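Long-range contact in aminotransferase, class V family protein (PDB 5F8V), which probably transfers the amino group between O-phospho-L-serine and 2-oxoglutarate in serine biosynthesis, using pyridoxal 5'-phosphate as cofactor: residues K323-L336 / A357-F371. Residues are numbered along the deposited sequence; the frame is centred on the assembly and turned at random.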
loop_
_atom_site.group_PDB
_atom_site.type_symbol
_atom_site.label_atom_id
_atom_site.label_comp_id
_atom_site.label_asym_id
_atom_site.label_seq_id
_atom_site.Cartn_x
_atom_site.Cartn_y
_atom_site.Cartn_z
ATOM N N LYS A 323 34.049 -11.109 3.644
ATOM C CA LYS A 323 35.194 -10.377 4.207
ATOM C C LYS A 323 35.156 -8.878 3.891
ATOM O O LYS A 323 35.306 -8.061 4.797
ATOM C CB LYS A 323 36.527 -10.965 3.736
ATOM C CG LYS A 323 36.939 -12.260 4.416
ATOM C CD LYS A 323 38.215 -12.798 3.781
ATOM C CE LYS A 323 38.867 -13.873 4.636
ATOM N NZ LYS A 323 37.970 -15.047 4.824
ATOM N N PHE A 324 34.963 -8.518 2.618
ATOM C CA PHE A 324 34.837 -7.095 2.241
ATOM C C PHE A 324 33.527 -6.473 2.729
ATOM O O PHE A 324 33.503 -5.299 3.098
ATOM C CB PHE A 324 34.997 -6.876 0.729
ATOM C CG PHE A 324 34.886 -5.427 0.312
ATOM C CD1 PHE A 324 33.764 -4.965 -0.378
ATOM C CD2 PHE A 324 35.884 -4.514 0.643
ATOM C CE1 PHE A 324 33.657 -3.626 -0.750
ATOM C CE2 PHE A 324 35.778 -3.178 0.284
ATOM C CZ PHE A 324 34.668 -2.734 -0.419
ATOM N N VAL A 325 32.442 -7.243 2.720
ATOM C CA VAL A 325 31.145 -6.753 3.209
ATOM C C VAL A 325 31.248 -6.367 4.681
ATOM O O VAL A 325 30.780 -5.296 5.093
ATOM C CB VAL A 325 30.015 -7.796 3.001
ATOM C CG1 VAL A 325 28.756 -7.436 3.780
ATOM C CG2 VAL A 325 29.681 -7.922 1.520
ATOM N N ASN A 326 31.842 -7.257 5.467
ATOM C CA ASN A 326 32.048 -6.998 6.891
ATOM C C ASN A 326 33.056 -5.899 7.154
ATOM O O ASN A 326 32.889 -5.137 8.101
ATOM C CB ASN A 326 32.409 -8.291 7.620
ATOM C CG ASN A 326 31.183 -9.125 7.896
ATOM O OD1 ASN A 326 30.365 -8.763 8.753
ATOM N ND2 ASN A 326 31.013 -10.211 7.159
ATOM N N PHE A 327 34.074 -5.809 6.300
ATOM C CA PHE A 327 35.011 -4.684 6.290
ATOM C C PHE A 327 34.265 -3.353 6.148
ATOM O O PHE A 327 34.571 -2.382 6.852
ATOM C CB PHE A 327 36.012 -4.859 5.147
ATOM C CG PHE A 327 37.117 -3.849 5.128
ATOM C CD1 PHE A 327 37.078 -2.765 4.250
ATOM C CD2 PHE A 327 38.223 -3.994 5.967
ATOM C CE1 PHE A 327 38.113 -1.842 4.218
ATOM C CE2 PHE A 327 39.261 -3.073 5.933
ATOM C CZ PHE A 327 39.202 -1.993 5.064
ATOM N N CYS A 328 33.285 -3.327 5.242
ATOM C CA CYS A 328 32.417 -2.163 5.051
ATOM C C CYS A 328 31.443 -1.966 6.212
ATOM O O CYS A 328 31.335 -0.851 6.720
ATOM C CB CYS A 328 31.649 -2.264 3.734
ATOM S SG CYS A 328 32.715 -2.188 2.292
ATOM N N THR A 329 30.763 -3.038 6.635
ATOM C CA THR A 329 29.818 -2.983 7.767
ATOM C C THR A 329 30.475 -2.483 9.064
ATOM O O THR A 329 29.856 -1.739 9.821
ATOM C CB THR A 329 29.179 -4.363 8.063
ATOM O OG1 THR A 329 28.618 -4.907 6.872
ATOM C CG2 THR A 329 28.081 -4.268 9.118
ATOM N N GLN A 330 31.719 -2.901 9.319
ATOM C CA GLN A 330 32.450 -2.452 10.512
ATOM C C GLN A 330 32.866 -0.968 10.436
ATOM O O GLN A 330 33.258 -0.394 11.444
ATOM C CB GLN A 330 33.634 -3.396 10.846
ATOM C CG GLN A 330 34.830 -3.343 9.914
ATOM C CD GLN A 330 35.875 -4.413 10.196
ATOM O OE1 GLN A 330 37.014 -4.091 10.491
ATOM N NE2 GLN A 330 35.495 -5.686 10.093
ATOM N N ARG A 331 32.773 -0.361 9.245
ATOM C CA ARG A 331 32.878 1.099 9.057
ATOM C C ARG A 331 31.513 1.802 8.870
ATOM O O ARG A 331 31.451 2.921 8.353
ATOM C CB ARG A 331 33.757 1.390 7.835
ATOM C CG ARG A 331 35.169 0.841 7.922
ATOM C CD ARG A 331 35.847 0.836 6.566
ATOM N NE ARG A 331 37.301 0.736 6.704
ATOM C CZ ARG A 331 38.196 1.688 6.417
ATOM N NH1 ARG A 331 37.838 2.886 5.931
ATOM N NH2 ARG A 331 39.492 1.432 6.613
ATOM N N LYS A 332 30.422 1.151 9.279
ATOM C CA LYS A 332 29.057 1.674 9.106
ATOM C C LYS A 332 28.649 1.989 7.638
ATOM O O LYS A 332 27.801 2.854 7.383
ATOM C CB LYS A 332 28.813 2.877 10.043
ATOM C CG LYS A 332 28.562 2.489 11.498
ATOM C CD LYS A 332 28.007 3.648 12.327
ATOM C CE LYS A 332 26.536 3.958 12.032
ATOM N NZ LYS A 332 25.556 2.956 12.559
ATOM N N LEU A 333 29.252 1.268 6.694
ATOM C CA LEU A 333 28.849 1.296 5.290
ATOM C C LEU A 333 27.948 0.074 5.146
ATOM O O LEU A 333 28.434 -1.046 5.068
ATOM C CB LEU A 333 30.066 1.213 4.366
ATOM C CG LEU A 333 31.075 2.363 4.441
ATOM C CD1 LEU A 333 32.438 1.922 3.941
ATOM C CD2 LEU A 333 30.580 3.573 3.661
ATOM N N LEU A 334 26.637 0.298 5.163
ATOM C CA LEU A 334 25.664 -0.783 5.326
ATOM C C LEU A 334 24.996 -1.207 4.018
ATOM O O LEU A 334 24.697 -0.374 3.161
ATOM C CB LEU A 334 24.588 -0.363 6.331
ATOM C CG LEU A 334 25.087 -0.020 7.749
ATOM C CD1 LEU A 334 23.914 0.381 8.631
ATOM C CD2 LEU A 334 25.844 -1.181 8.371
ATOM N N THR A 335 24.760 -2.516 3.910
ATOM C CA THR A 335 24.050 -3.155 2.792
ATOM C C THR A 335 24.788 -2.981 1.463
ATOM O O THR A 335 24.205 -2.658 0.421
ATOM C CB THR A 335 22.574 -2.700 2.718
ATOM O OG1 THR A 335 22.012 -2.711 4.033
ATOM C CG2 THR A 335 21.735 -3.638 1.821
ATOM N N LEU A 336 26.095 -3.210 1.524
ATOM C CA LEU A 336 26.917 -3.326 0.327
ATOM C C LEU A 336 26.925 -4.756 -0.202
ATOM O O LEU A 336 27.508 -5.017 -1.241
ATOM C CB LEU A 336 28.333 -2.806 0.601
ATOM C CG LEU A 336 28.348 -1.273 0.548
ATOM C CD1 LEU A 336 29.410 -0.693 1.437
ATOM C CD2 LEU A 336 28.519 -0.773 -0.881
ATOM N N ALA A 357 28.773 9.737 2.068
ATOM C CA ALA A 357 28.675 8.272 2.072
ATOM C C ALA A 357 29.524 7.652 0.968
ATOM O O ALA A 357 30.252 6.681 1.209
ATOM C CB ALA A 357 27.228 7.823 1.935
ATOM N N VAL A 358 29.425 8.228 -0.229
ATOM C CA VAL A 358 30.222 7.796 -1.367
ATOM C C VAL A 358 31.723 7.974 -1.073
ATOM O O VAL A 358 32.514 7.078 -1.382
ATOM C CB VAL A 358 29.826 8.535 -2.671
ATOM C CG1 VAL A 358 30.812 8.239 -3.792
ATOM C CG2 VAL A 358 28.405 8.162 -3.100
ATOM N N ASP A 359 32.104 9.120 -0.507
ATOM C CA ASP A 359 33.501 9.355 -0.071
ATOM C C ASP A 359 34.011 8.295 0.915
ATOM O O ASP A 359 35.130 7.826 0.785
ATOM C CB ASP A 359 33.670 10.730 0.587
ATOM C CG ASP A 359 33.747 11.879 -0.404
ATOM O OD1 ASP A 359 33.912 11.678 -1.612
ATOM O OD2 ASP A 359 33.650 13.035 0.049
ATOM N N ALA A 360 33.194 7.940 1.898
ATOM C CA ALA A 360 33.517 6.856 2.837
ATOM C C ALA A 360 33.630 5.475 2.161
ATOM O O ALA A 360 34.503 4.674 2.522
ATOM C CB ALA A 360 32.489 6.804 3.943
ATOM N N LEU A 361 32.765 5.209 1.182
ATOM C CA LEU A 361 32.846 3.965 0.415
ATOM C C LEU A 361 34.133 3.876 -0.408
ATOM O O LEU A 361 34.814 2.855 -0.382
ATOM C CB LEU A 361 31.622 3.800 -0.499
ATOM C CG LEU A 361 31.597 2.531 -1.351
ATOM C CD1 LEU A 361 31.667 1.285 -0.466
ATOM C CD2 LEU A 361 30.367 2.517 -2.247
ATOM N N VAL A 362 34.455 4.951 -1.122
ATOM C CA VAL A 362 35.671 5.035 -1.948
ATOM C C VAL A 362 36.937 4.830 -1.106
ATOM O O VAL A 362 37.875 4.150 -1.546
ATOM C CB VAL A 362 35.733 6.382 -2.713
ATOM C CG1 VAL A 362 37.100 6.623 -3.354
ATOM C CG2 VAL A 362 34.636 6.448 -3.774
ATOM N N GLN A 363 36.959 5.417 0.090
ATOM C CA GLN A 363 38.072 5.218 1.023
ATOM C C GLN A 363 38.191 3.762 1.473
ATOM O O GLN A 363 39.297 3.217 1.506
ATOM C CB GLN A 363 37.962 6.140 2.248
ATOM C CG GLN A 363 38.286 7.603 1.974
ATOM C CD GLN A 363 39.631 7.803 1.288
ATOM O OE1 GLN A 363 39.695 8.234 0.131
ATOM N NE2 GLN A 363 40.701 7.435 1.973
ATOM N N ALA A 364 37.064 3.136 1.806
ATOM C CA ALA A 364 37.064 1.728 2.198
ATOM C C ALA A 364 37.625 0.848 1.082
ATOM O O ALA A 364 38.463 -0.023 1.330
ATOM C CB ALA A 364 35.666 1.277 2.592
ATOM N N MET A 365 37.192 1.111 -0.148
ATOM C CA MET A 365 37.631 0.335 -1.303
ATOM C C MET A 365 39.128 0.511 -1.569
ATOM O O MET A 365 39.802 -0.449 -1.942
ATOM C CB MET A 365 36.800 0.702 -2.545
ATOM C CG MET A 365 35.346 0.267 -2.434
ATOM S SD MET A 365 34.245 0.925 -3.708
ATOM C CE MET A 365 34.996 0.203 -5.166
ATOM N N LYS A 366 39.636 1.726 -1.357
ATOM C CA LYS A 366 41.061 2.032 -1.517
ATOM C C LYS A 366 41.908 1.382 -0.414
ATOM O O LYS A 366 43.024 0.954 -0.672
ATOM C CB LYS A 366 41.282 3.552 -1.516
ATOM C CG LYS A 366 42.685 4.028 -1.866
ATOM C CD LYS A 366 42.962 3.926 -3.359
ATOM C CE LYS A 366 44.407 4.297 -3.676
ATOM N NZ LYS A 366 44.733 4.073 -5.113
ATOM N N GLU A 367 41.370 1.308 0.800
ATOM C CA GLU A 367 42.108 0.762 1.954
ATOM C C GLU A 367 42.000 -0.755 2.128
ATOM O O GLU A 367 42.774 -1.339 2.883
ATOM C CB GLU A 367 41.662 1.474 3.233
ATOM C CG GLU A 367 42.182 2.906 3.314
ATOM C CD GLU A 367 41.341 3.834 4.176
ATOM O OE1 GLU A 367 40.334 3.397 4.778
ATOM O OE2 GLU A 367 41.701 5.031 4.250
ATOM N N TRP A 368 41.040 -1.383 1.449
ATOM C CA TRP A 368 40.882 -2.830 1.471
ATOM C C TRP A 368 42.231 -3.508 1.121
ATOM O O TRP A 368 42.781 -3.246 0.056
ATOM C CB TRP A 368 39.768 -3.235 0.495
ATOM C CG TRP A 368 39.646 -4.698 0.232
ATOM C CD1 TRP A 368 39.823 -5.322 -0.956
ATOM C CD2 TRP A 368 39.311 -5.718 1.179
ATOM N NE1 TRP A 368 39.624 -6.673 -0.818
ATOM C CE2 TRP A 368 39.302 -6.942 0.486
ATOM C CE3 TRP A 368 39.004 -5.712 2.542
ATOM C CZ2 TRP A 368 39.014 -8.158 1.114
ATOM C CZ3 TRP A 368 38.723 -6.920 3.169
ATOM C CH2 TRP A 368 38.726 -8.125 2.452
ATOM N N PRO A 369 42.787 -4.336 2.038
ATOM C CA PRO A 369 44.105 -4.944 1.757
ATOM C C PRO A 369 44.134 -5.886 0.540
ATOM O O PRO A 369 45.197 -6.073 -0.050
ATOM C CB PRO A 369 44.439 -5.699 3.055
ATOM C CG PRO A 369 43.126 -5.913 3.732
ATOM C CD PRO A 369 42.307 -4.698 3.386
ATOM N N GLY A 370 42.985 -6.458 0.176
ATOM C CA GLY A 370 42.843 -7.195 -1.073
ATOM C C GLY A 370 42.253 -8.572 -0.882
ATOM O O GLY A 370 42.147 -9.062 0.246
ATOM N N PHE A 371 41.839 -9.167 -2.003
ATOM C CA PHE A 371 41.415 -10.561 -2.060
ATOM C C PHE A 371 42.641 -11.372 -2.468
ATOM O O PHE A 371 42.803 -12.512 -2.041
ATOM C CB PHE A 371 40.277 -10.754 -3.078
ATOM C CG PHE A 371 39.066 -9.891 -2.807
ATOM C CD1 PHE A 371 38.178 -10.220 -1.788
ATOM C CD2 PHE A 371 38.819 -8.744 -3.561
ATOM C CE1 PHE A 371 37.070 -9.429 -1.520
ATOM C CE2 PHE A 371 37.710 -7.948 -3.296
ATOM C CZ PHE A 371 36.836 -8.289 -2.276
HETATM O O HOH W 1 35.406 4.324 5.097
#
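An aromatic cluster of Phe-324, Phe-327 and Trp-368 joins two helices in the small C-terminal domain of this fold-type I, class-V aminotransferase, its centre about 25 Å from that of the chain. Helices 323-329 and 357-367 run in roughly opposing directions, at 134°, and Trp-368, the first residue to leave the second helix, meets both phenylalanines, Phe-324 over one face and Phe-327 at its edge. Phe-324 turns its edge to the indole in a T-shaped pair, with CD2 3.7 Å from Trp-368 CD2 and the planes 73° apart; its CB adds a CH-pi contact over the six-membered ring. The indole in turn presents its own edge to Phe-327, Trp-368 CE3 standing 3.7 Å from CG of that ring, over its face. Both phenylalanines hold CG anti to the backbone N (chi1 -179° in Phe-324), which brings both rings against Trp-368 and the last turn of helix 357-367. Phe-291 also meets the rings of Phe-324 and Trp-368, while Met-365 CG packs against Phe-324 CZ.

A Schellman motif with Lys-332 at positive phi ends the first helix and turns the chain into strand 333-334, which pairs in parallel with strand 7-8. Leu-333 thus lies over the second helix: its CD1 is 3.6 Å from Ala-364 CB and its CD2 3.8 Å from Ala-360 CB, where the small alanine side chains permit a close approach. Further along, Leu-336 CD1 meets Leu-361 CD1 at 3.6 Å, beside Ala-347 of strand 345-348.

At the more exposed margin, Arg-331 stretches across Ala-364 to form a salt bridge with Glu-367. NH1 and, more weakly, NH2 both converge on Glu-367 OE1, each at 2.8 Å. In the guanidinium plane a water accepts from Arg-331 NH1, and its oxygen stands 2.8 Å from Ala-360 O, to which it donates.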